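Local atomic coordinates of cycloserine biosynthesis protein DcsG (Streptomyces lavendulae, PDB entry 6JIL), a protein that catalyses the ATP-dependent, magnesium-requiring cyclisation of O-ureido-D-serine to the antibiotic D-cycloserine, as a member of the ATP-grasp family. Residues G2-L13 against I31-E39; D18-V29 against S276-L287. All coordinates share one frame; numbering follows the deposited sequence.

Interaction 1. Residues G2-L13 against I31-E39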
loop_
_atom_site.group_PDB
_atom_site.type_symbol
_atom_site.label_atom_id
_atom_site.label_comp_id
_atom_site.label_asym_id
_atom_site.label_seq_id
_atom_site.Cartn_x
_atom_site.Cartn_y
_atom_site.Cartn_z
ATOM N N GLY A 2 -8.652 25.679 -10.662
ATOM C CA GLY A 2 -8.748 24.336 -10.011
ATOM C C GLY A 2 -7.594 23.427 -10.393
ATOM O O GLY A 2 -7.798 22.270 -10.772
ATOM N N ILE A 3 -6.380 23.956 -10.290
ATOM C CA ILE A 3 -5.188 23.195 -10.621
ATOM C C ILE A 3 -5.012 22.091 -9.574
ATOM O O ILE A 3 -5.167 22.323 -8.372
ATOM C CB ILE A 3 -3.954 24.138 -10.693
ATOM C CG1 ILE A 3 -3.164 23.877 -11.971
ATOM C CG2 ILE A 3 -3.058 23.937 -9.508
ATOM C CD1 ILE A 3 -2.123 24.954 -12.254
ATOM N N LEU A 4 -4.713 20.885 -10.051
ATOM C CA LEU A 4 -4.547 19.709 -9.203
ATOM C C LEU A 4 -3.076 19.335 -9.066
ATOM O O LEU A 4 -2.371 19.178 -10.071
ATOM C CB LEU A 4 -5.289 18.520 -9.822
ATOM C CG LEU A 4 -5.881 17.408 -8.952
ATOM C CD1 LEU A 4 -5.970 16.136 -9.783
ATOM C CD2 LEU A 4 -5.044 17.169 -7.727
ATOM N N ALA A 5 -2.615 19.185 -7.827
ATOM C CA ALA A 5 -1.230 18.805 -7.583
ATOM C C ALA A 5 -1.139 17.288 -7.482
ATOM O O ALA A 5 -1.923 16.668 -6.769
ATOM C CB ALA A 5 -0.726 19.445 -6.294
ATOM N N LEU A 6 -0.214 16.688 -8.224
ATOM C CA LEU A 6 -0.009 15.240 -8.177
ATOM C C LEU A 6 1.369 15.080 -7.524
ATOM O O LEU A 6 2.396 15.351 -8.142
ATOM C CB LEU A 6 -0.031 14.641 -9.589
ATOM C CG LEU A 6 -1.331 14.836 -10.396
ATOM C CD1 LEU A 6 -1.194 14.188 -11.763
ATOM C CD2 LEU A 6 -2.521 14.237 -9.656
ATOM N N VAL A 7 1.379 14.659 -6.264
ATOM C CA VAL A 7 2.616 14.540 -5.507
ATOM C C VAL A 7 3.493 13.328 -5.778
ATOM O O VAL A 7 3.032 12.190 -5.802
ATOM C CB VAL A 7 2.335 14.598 -3.987
ATOM C CG1 VAL A 7 3.651 14.670 -3.208
ATOM C CG2 VAL A 7 1.473 15.806 -3.668
ATOM N N THR A 8 4.779 13.596 -5.947
ATOM C CA THR A 8 5.777 12.568 -6.206
ATOM C C THR A 8 7.076 13.071 -5.572
ATOM O O THR A 8 7.053 13.934 -4.694
ATOM C CB THR A 8 5.991 12.394 -7.746
ATOM O OG1 THR A 8 6.885 11.304 -7.999
ATOM C CG2 THR A 8 6.583 13.682 -8.353
ATOM N N ASP A 9 8.196 12.493 -5.991
ATOM C CA ASP A 9 9.514 12.936 -5.549
ATOM C C ASP A 9 10.507 12.441 -6.597
ATOM O O ASP A 9 10.281 11.415 -7.241
ATOM C CB ASP A 9 9.846 12.504 -4.094
ATOM C CG ASP A 9 9.998 10.999 -3.899
ATOM O OD1 ASP A 9 9.557 10.528 -2.829
ATOM O OD2 ASP A 9 10.574 10.295 -4.758
ATOM N N ALA A 10 11.573 13.207 -6.804
ATOM C CA ALA A 10 12.565 12.897 -7.826
ATOM C C ALA A 10 12.961 11.436 -7.960
ATOM O O ALA A 10 12.964 10.887 -9.065
ATOM C CB ALA A 10 13.812 13.763 -7.623
ATOM N N VAL A 11 13.291 10.801 -6.843
ATOM C CA VAL A 11 13.713 9.404 -6.871
ATOM C C VAL A 11 12.637 8.442 -7.356
ATOM O O VAL A 11 12.933 7.455 -8.021
ATOM C CB VAL A 11 14.176 8.939 -5.465
ATOM C CG1 VAL A 11 14.507 7.456 -5.482
ATOM C CG2 VAL A 11 15.394 9.754 -5.022
ATOM N N SER A 12 11.391 8.744 -7.029
ATOM C CA SER A 12 10.274 7.875 -7.370
ATOM C C SER A 12 9.597 8.117 -8.705
ATOM O O SER A 12 9.015 7.197 -9.272
ATOM C CB SER A 12 9.226 7.954 -6.260
ATOM O OG SER A 12 9.824 7.680 -5.003
ATOM N N LEU A 13 9.671 9.344 -9.210
ATOM C CA LEU A 13 9.015 9.665 -10.467
ATOM C C LEU A 13 9.342 8.716 -11.631
ATOM O O LEU A 13 8.481 8.427 -12.456
ATOM C CB LEU A 13 9.321 11.107 -10.862
ATOM C CG LEU A 13 8.487 11.638 -12.031
ATOM C CD1 LEU A 13 7.012 11.540 -11.686
ATOM C CD2 LEU A 13 8.878 13.083 -12.337
ATOM N N ILE A 31 -9.103 18.647 -16.199
ATOM C CA ILE A 31 -8.387 19.148 -15.035
ATOM C C ILE A 31 -6.905 19.403 -15.290
ATOM O O ILE A 31 -6.211 18.596 -15.911
ATOM C CB ILE A 31 -8.597 18.230 -13.801
ATOM C CG1 ILE A 31 -8.308 16.777 -14.141
ATOM C CG2 ILE A 31 -10.038 18.338 -13.328
ATOM C CD1 ILE A 31 -8.783 15.813 -13.058
ATOM N N THR A 32 -6.444 20.564 -14.835
ATOM C CA THR A 32 -5.058 20.972 -14.999
ATOM C C THR A 32 -4.277 20.402 -13.835
ATOM O O THR A 32 -4.514 20.765 -12.683
ATOM C CB THR A 32 -4.920 22.502 -14.962
ATOM O OG1 THR A 32 -5.975 23.099 -15.722
ATOM C CG2 THR A 32 -3.585 22.929 -15.552
ATOM N N ALA A 33 -3.348 19.504 -14.130
ATOM C CA ALA A 33 -2.553 18.892 -13.079
ATOM C C ALA A 33 -1.087 19.278 -13.176
ATOM O O ALA A 33 -0.561 19.479 -14.266
ATOM C CB ALA A 33 -2.693 17.376 -13.141
ATOM N N GLU A 34 -0.441 19.407 -12.024
ATOM C CA GLU A 34 0.982 19.717 -11.968
ATOM C C GLU A 34 1.640 18.645 -11.106
ATOM O O GLU A 34 1.125 18.283 -10.045
ATOM C CB GLU A 34 1.237 21.100 -11.354
ATOM C CG GLU A 34 0.833 22.270 -12.240
ATOM C CD GLU A 34 1.147 23.626 -11.614
ATOM O OE1 GLU A 34 0.685 24.653 -12.162
ATOM O OE2 GLU A 34 1.855 23.668 -10.583
ATOM N N VAL A 35 2.761 18.118 -11.580
ATOM C CA VAL A 35 3.498 17.101 -10.845
ATOM C C VAL A 35 4.386 17.856 -9.858
ATOM O O VAL A 35 5.171 18.714 -10.259
ATOM C CB VAL A 35 4.366 16.253 -11.802
ATOM C CG1 VAL A 35 5.008 15.107 -11.049
ATOM C CG2 VAL A 35 3.512 15.729 -12.940
ATOM N N CYS A 36 4.260 17.540 -8.573
ATOM C CA CYS A 36 5.036 18.220 -7.538
ATOM C C CYS A 36 5.830 17.292 -6.627
ATOM O O CYS A 36 5.323 16.265 -6.182
ATOM C CB CYS A 36 4.107 19.062 -6.662
ATOM S SG CYS A 36 3.096 20.231 -7.555
ATOM N N ASP A 37 7.069 17.671 -6.339
ATOM C CA ASP A 37 7.914 16.894 -5.450
ATOM C C ASP A 37 7.598 17.397 -4.042
ATOM O O ASP A 37 7.628 18.602 -3.798
ATOM C CB ASP A 37 9.387 17.129 -5.791
ATOM C CG ASP A 37 10.322 16.282 -4.954
ATOM O OD1 ASP A 37 11.459 16.036 -5.403
ATOM O OD2 ASP A 37 9.929 15.868 -3.843
ATOM N N TRP A 38 7.287 16.492 -3.116
ATOM C CA TRP A 38 6.946 16.930 -1.771
ATOM C C TRP A 38 8.109 17.579 -1.025
ATOM O O TRP A 38 7.892 18.278 -0.028
ATOM C CB TRP A 38 6.352 15.778 -0.939
ATOM C CG TRP A 38 7.263 14.610 -0.704
ATOM C CD1 TRP A 38 7.593 13.631 -1.595
ATOM C CD2 TRP A 38 7.938 14.283 0.519
ATOM N NE1 TRP A 38 8.424 12.709 -1.003
ATOM C CE2 TRP A 38 8.654 13.085 0.294
ATOM C CE3 TRP A 38 8.006 14.885 1.785
ATOM C CZ2 TRP A 38 9.433 12.475 1.287
ATOM C CZ3 TRP A 38 8.785 14.273 2.780
ATOM C CH2 TRP A 38 9.484 13.082 2.521
ATOM N N GLU A 39 9.331 17.359 -1.505
ATOM C CA GLU A 39 10.516 17.942 -0.869
ATOM C C GLU A 39 11.008 19.212 -1.564
ATOM O O GLU A 39 12.070 19.738 -1.242
ATOM C CB GLU A 39 11.646 16.908 -0.797
ATOM C CG GLU A 39 11.444 15.897 0.326
ATOM C CD GLU A 39 12.492 14.800 0.357
ATOM O OE1 GLU A 39 12.797 14.313 1.472
ATOM O OE2 GLU A 39 12.999 14.413 -0.723
#

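Interaction 2. Residues D18-V29 against S276-L287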
loop_
_atom_site.group_PDB
_atom_site.type_symbol
_atom_site.label_atom_id
_atom_site.label_comp_id
_atom_site.label_asym_id
_atom_site.label_seq_id
_atom_site.Cartn_x
_atom_site.Cartn_y
_atom_site.Cartn_z
ATOM N N ASP A 18 2.299 5.122 -13.714
ATOM C CA ASP A 18 0.959 5.691 -13.788
ATOM C C ASP A 18 0.893 7.178 -14.161
ATOM O O ASP A 18 -0.079 7.621 -14.773
ATOM C CB ASP A 18 0.234 5.475 -12.450
ATOM C CG ASP A 18 0.032 4.000 -12.118
ATOM O OD1 ASP A 18 0.128 3.644 -10.918
ATOM O OD2 ASP A 18 -0.232 3.197 -13.045
HETATM N N MSE A 19 1.917 7.947 -13.816
HETATM C CA MSE A 19 1.883 9.384 -14.096
HETATM C C MSE A 19 1.596 9.787 -15.545
HETATM O O MSE A 19 0.732 10.626 -15.791
HETATM C CB MSE A 19 3.170 10.063 -13.631
HETATM C CG MSE A 19 2.998 11.567 -13.427
HETATM SE SE MSE A 19 1.666 12.002 -12.048
HETATM C CE MSE A 19 2.785 11.695 -10.490
ATOM N N PRO A 20 2.317 9.208 -16.519
ATOM C CA PRO A 20 2.064 9.572 -17.922
ATOM C C PRO A 20 0.598 9.376 -18.331
ATOM O O PRO A 20 -0.046 10.301 -18.823
ATOM C CB PRO A 20 3.017 8.659 -18.696
ATOM C CG PRO A 20 4.175 8.504 -17.754
ATOM C CD PRO A 20 3.484 8.311 -16.405
ATOM N N PRO A 21 0.051 8.164 -18.138
ATOM C CA PRO A 21 -1.349 7.957 -18.517
ATOM C C PRO A 21 -2.340 8.769 -17.666
ATOM O O PRO A 21 -3.386 9.195 -18.160
ATOM C CB PRO A 21 -1.532 6.447 -18.352
ATOM C CG PRO A 21 -0.547 6.100 -17.283
ATOM C CD PRO A 21 0.656 6.906 -17.659
ATOM N N LEU A 22 -2.011 8.985 -16.395
ATOM C CA LEU A 22 -2.892 9.749 -15.511
ATOM C C LEU A 22 -2.996 11.197 -15.971
ATOM O O LEU A 22 -4.074 11.793 -15.920
ATOM C CB LEU A 22 -2.396 9.694 -14.058
ATOM C CG LEU A 22 -3.135 10.580 -13.035
ATOM C CD1 LEU A 22 -4.647 10.346 -13.123
ATOM C CD2 LEU A 22 -2.626 10.282 -11.621
ATOM N N LEU A 23 -1.881 11.760 -16.427
ATOM C CA LEU A 23 -1.872 13.135 -16.904
ATOM C C LEU A 23 -2.737 13.289 -18.159
ATOM O O LEU A 23 -3.446 14.283 -18.314
ATOM C CB LEU A 23 -0.441 13.586 -17.199
ATOM C CG LEU A 23 0.474 13.846 -15.996
ATOM C CD1 LEU A 23 1.872 14.210 -16.487
ATOM C CD2 LEU A 23 -0.095 14.978 -15.154
ATOM N N GLU A 24 -2.683 12.313 -19.059
ATOM C CA GLU A 24 -3.491 12.387 -20.266
ATOM C C GLU A 24 -4.974 12.314 -19.914
ATOM O O GLU A 24 -5.790 13.061 -20.460
ATOM C CB GLU A 24 -3.121 11.263 -21.232
ATOM C CG GLU A 24 -1.790 11.490 -21.921
ATOM C CD GLU A 24 -1.614 12.935 -22.391
ATOM O OE1 GLU A 24 -0.971 13.731 -21.664
ATOM O OE2 GLU A 24 -2.134 13.275 -23.480
ATOM N N ALA A 25 -5.311 11.420 -18.987
ATOM C CA ALA A 25 -6.690 11.253 -18.538
ATOM C C ALA A 25 -7.176 12.550 -17.898
ATOM O O ALA A 25 -8.320 12.963 -18.102
ATOM C CB ALA A 25 -6.777 10.107 -17.533
ATOM N N CYS A 26 -6.307 13.188 -17.119
ATOM C CA CYS A 26 -6.666 14.446 -16.473
ATOM C C CYS A 26 -6.992 15.466 -17.538
ATOM O O CYS A 26 -7.936 16.244 -17.403
ATOM C CB CYS A 26 -5.521 14.963 -15.602
ATOM S SG CYS A 26 -5.450 14.145 -14.005
ATOM N N ARG A 27 -6.196 15.442 -18.601
ATOM C CA ARG A 27 -6.364 16.342 -19.726
ATOM C C ARG A 27 -7.739 16.089 -20.341
ATOM O O ARG A 27 -8.448 17.025 -20.700
ATOM C CB ARG A 27 -5.265 16.066 -20.759
ATOM C CG ARG A 27 -5.084 17.123 -21.838
ATOM C CD ARG A 27 -4.188 16.591 -22.962
ATOM N NE ARG A 27 -2.916 16.087 -22.448
ATOM C CZ ARG A 27 -1.933 16.858 -21.990
ATOM N NH1 ARG A 27 -2.067 18.177 -21.992
ATOM N NH2 ARG A 27 -0.829 16.310 -21.498
ATOM N N THR A 28 -8.119 14.817 -20.445
ATOM C CA THR A 28 -9.401 14.464 -21.032
ATOM C C THR A 28 -10.605 14.878 -20.177
ATOM O O THR A 28 -11.679 15.127 -20.708
ATOM C CB THR A 28 -9.487 12.945 -21.349
ATOM O OG1 THR A 28 -9.484 12.193 -20.131
ATOM C CG2 THR A 28 -8.300 12.506 -22.193
ATOM N N VAL A 29 -10.445 14.957 -18.861
ATOM C CA VAL A 29 -11.569 15.373 -18.027
ATOM C C VAL A 29 -11.458 16.850 -17.650
ATOM O O VAL A 29 -12.075 17.313 -16.697
ATOM C CB VAL A 29 -11.698 14.505 -16.753
ATOM C CG1 VAL A 29 -11.902 13.045 -17.148
ATOM C CG2 VAL A 29 -10.479 14.664 -15.874
ATOM N N SER A 276 0.334 2.369 -6.309
ATOM C CA SER A 276 0.710 2.176 -7.689
ATOM C C SER A 276 -0.624 1.563 -8.114
ATOM O O SER A 276 -1.137 0.659 -7.442
ATOM C CB SER A 276 1.828 1.149 -7.808
ATOM O OG SER A 276 1.824 0.534 -9.087
ATOM N N LEU A 277 -1.203 2.060 -9.195
ATOM C CA LEU A 277 -2.504 1.562 -9.641
ATOM C C LEU A 277 -2.494 0.628 -10.851
ATOM O O LEU A 277 -3.505 -0.005 -11.141
ATOM C CB LEU A 277 -3.422 2.757 -9.903
ATOM C CG LEU A 277 -3.712 3.591 -8.651
ATOM C CD1 LEU A 277 -4.220 4.971 -9.035
ATOM C CD2 LEU A 277 -4.737 2.867 -7.790
ATOM N N ASN A 278 -1.363 0.543 -11.550
ATOM C CA ASN A 278 -1.231 -0.311 -12.736
ATOM C C ASN A 278 -2.156 0.141 -13.862
ATOM O O ASN A 278 -2.731 -0.682 -14.583
ATOM C CB ASN A 278 -1.530 -1.778 -12.387
ATOM C CG ASN A 278 -0.564 -2.342 -11.365
ATOM O OD1 ASN A 278 0.645 -2.247 -11.529
ATOM N ND2 ASN A 278 -1.098 -2.934 -10.306
ATOM N N LEU A 279 -2.291 1.454 -14.016
ATOM C CA LEU A 279 -3.152 2.026 -15.046
ATOM C C LEU A 279 -2.833 1.533 -16.452
ATOM O O LEU A 279 -3.739 1.315 -17.256
ATOM C CB LEU A 279 -3.055 3.555 -15.021
ATOM C CG LEU A 279 -3.442 4.252 -13.713
ATOM C CD1 LEU A 279 -3.323 5.766 -13.882
ATOM C CD2 LEU A 279 -4.862 3.861 -13.320
ATOM N N THR A 280 -1.551 1.350 -16.747
ATOM C CA THR A 280 -1.129 0.916 -18.071
ATOM C C THR A 280 -1.419 -0.550 -18.389
ATOM O O THR A 280 -1.114 -1.024 -19.486
ATOM C CB THR A 280 0.378 1.214 -18.293
ATOM O OG1 THR A 280 1.168 0.442 -17.382
ATOM C CG2 THR A 280 0.660 2.695 -18.048
ATOM N N PHE A 281 -2.010 -1.265 -17.436
ATOM C CA PHE A 281 -2.362 -2.670 -17.652
ATOM C C PHE A 281 -3.854 -2.835 -17.924
ATOM O O PHE A 281 -4.337 -3.952 -18.082
ATOM C CB PHE A 281 -2.000 -3.533 -16.439
ATOM C CG PHE A 281 -0.543 -3.853 -16.332
ATOM C CD1 PHE A 281 0.343 -2.946 -15.762
ATOM C CD2 PHE A 281 -0.059 -5.079 -16.774
ATOM C CE1 PHE A 281 1.687 -3.258 -15.630
ATOM C CE2 PHE A 281 1.285 -5.399 -16.649
ATOM C CZ PHE A 281 2.160 -4.488 -16.075
ATOM N N SER A 282 -4.580 -1.724 -17.958
ATOM C CA SER A 282 -6.021 -1.743 -18.209
ATOM C C SER A 282 -6.278 -0.803 -19.374
ATOM O O SER A 282 -5.497 0.115 -19.593
ATOM C CB SER A 282 -6.771 -1.231 -16.983
ATOM O OG SER A 282 -6.500 0.146 -16.779
ATOM N N GLU A 283 -7.369 -0.991 -20.106
ATOM C CA GLU A 283 -7.614 -0.102 -21.237
ATOM C C GLU A 283 -8.326 1.200 -20.898
ATOM O O GLU A 283 -8.366 2.106 -21.726
ATOM C CB GLU A 283 -8.375 -0.820 -22.359
ATOM C CG GLU A 283 -8.315 -0.075 -23.712
ATOM C CD GLU A 283 -6.907 -0.037 -24.330
ATOM O OE1 GLU A 283 -6.451 -1.083 -24.842
ATOM O OE2 GLU A 283 -6.255 1.035 -24.305
ATOM N N ASP A 284 -8.882 1.318 -19.697
ATOM C CA ASP A 284 -9.558 2.565 -19.340
ATOM C C ASP A 284 -9.387 2.957 -17.875
ATOM O O ASP A 284 -10.060 3.865 -17.384
ATOM C CB ASP A 284 -11.047 2.481 -19.687
ATOM C CG ASP A 284 -11.790 1.470 -18.838
ATOM O OD1 ASP A 284 -11.357 0.299 -18.781
ATOM O OD2 ASP A 284 -12.817 1.842 -18.232
ATOM N N GLY A 285 -8.476 2.281 -17.185
ATOM C CA GLY A 285 -8.245 2.570 -15.780
ATOM C C GLY A 285 -7.929 4.025 -15.489
ATOM O O GLY A 285 -8.462 4.600 -14.545
ATOM N N ALA A 286 -7.070 4.625 -16.302
ATOM C CA ALA A 286 -6.690 6.014 -16.106
ATOM C C ALA A 286 -7.870 6.963 -16.260
ATOM O O ALA A 286 -7.971 7.951 -15.535
ATOM C CB ALA A 286 -5.582 6.393 -17.082
ATOM N N LEU A 287 -8.757 6.673 -17.207
ATOM C CA LEU A 287 -9.921 7.528 -17.434
ATOM C C LEU A 287 -10.859 7.442 -16.235
ATOM O O LEU A 287 -11.420 8.446 -15.797
ATOM C CB LEU A 287 -10.662 7.108 -18.712
ATOM C CG LEU A 287 -11.961 7.857 -19.043
ATOM C CD1 LEU A 287 -11.670 9.344 -19.184
ATOM C CD2 LEU A 287 -12.576 7.312 -20.332
HETATM O O HOH W 1 0.816 1.465 -14.648
#

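Interaction 1. Residues G2-L13 against I31-E39
Asp9 and Trp38 both place CG between their own backbone N and carbonyl carbon (chi1 66° and 62°), and the two side chains lie side by side, pointing the same way. Trp38 NE1 donates to Asp9 OD1 at 3.1 Å, the acceptor lying close to the indole plane and using its anti lone pair, while carboxylate and ring planes stand 49° apart. The same oxygen is also hydrogen-bonded to Thr58 OG1. Asp9 OD2 accepts Ser12 N, an Asx motif, and in addition Ser12 OG at 2.7 Å, which fixes the rotation of the carboxylate.

Asp37 reaches back over the same turn because its CG stands opposite the backbone N. Asp37 OD1 receives Ala10 N at 3.2 Å from well above the carboxylate plane, and Asp37 OD2 accepts Glu39 N at 2.8 Å, closing an Asx turn.

Before these carboxylates, strands 4-8 and 33-37 run parallel. Leu4 N to Thr32 O (2.6 Å) begins a ladder in which Leu4, Leu6 and Thr8 each donate and accept; it ends with Trp38 N on Thr8 O (3.0 Å). On one sheet face Leu6 CD1 meets Ala33 CB at 3.8 Å beneath helix 19-28, whose Leu23 touches both residues; farther along the same face Thr8 CG2 meets Val35 CG1. On the other face Ala5 CB approaches Cys36 SG, and Val7 CG1 packs against Trp38 CB, whose ring meets Phe66 edge-to-face.

The six ladder bonds satisfy backbone groups between neighbouring strands of a beta-alpha-beta unit. Beyond them, two carboxylates tie down the turn after strand 4-8; the N-H and hydroxyl donors around Asp9 would probably favour its ionised form.

Interaction 2. Residues D18-V29 against S276-L287
Asp18 presents its carboxylate to successive backbone amides of the 276-287 segment. Leu277 N donates to Asp18 OD1 at 2.7 Å with an N-H...O angle of 163°, and Leu279 N donates to Asp18 OD2 at 2.9 Å; both arrive on the syn side, tilted about 30° out of the carboxylate plane. Asn278 N adds a weak bond to OD1. A water donates to Asp18 OD2 at 2.6 Å and accepts from Thr280 N, extending the polar grip by one residue. With CG opposite its carbonyl carbon (chi1 -63°), Asp18 turns the acid toward this turn, while Leu279 CG packs beside Asp18 OD2 and Leu279 CD1 lies 3.8 Å from Asp18 CB.

Farther along helix 19-28 the contact becomes apolar. Pro21 CG meets Thr280 CG2 obliquely at 3.7 Å, and Leu22 CB rests near Leu279 CD1. Ala286 CB then packs against Ala25 CB (3.9 Å), the small side chains allowing the helix beginning at Gly285 to come close. At the far end the Leu287 and Thr28 side chains cross at about a right angle, Leu287 CD1 lying near Thr28 OG1 and also approaching Val29 CG1.

In the next shell, Ser282 OG donates to Leu279 O and receives a weak bond from Gly285 N, linking the 3-10 segment 279-281 to the start of helix 285-296. Thr190 and His198 bond Leu277 O, Arg254 bonds Ser276 O, and Arg220 bonds both Ser276 OG and Asn278 OD1. Arg220 and Arg254 are inferred to be active-site residues. The arrangement thus joins the first helix of the N-terminal parallel-sheet domain to the C-terminal part of an ATP-grasp enzyme, at a turn bordering the probable catalytic site.

Overall arrangement
Helix 19-28 connects the two contacts, whose centres lie 15 Å apart: in chain order it falls between the strands of interaction 1, and it supplies the first segment of interaction 2. Selenomethionine Met19 SE lies 3.6 Å from Leu6 CD1, and Leu23 CD2 is 3.7 Å from that same Leu6 CD1, so one side of the helix covers the sheet while another side meets residues 276-287. Cys26 O probably accepts Ile31 N at 2.9 Å where the chain leaves the helix. Interaction 1 is remote from the annotated sites; interaction 2 approaches them, the Ser276 side chain lying about 8 Å from a bound magnesium ion.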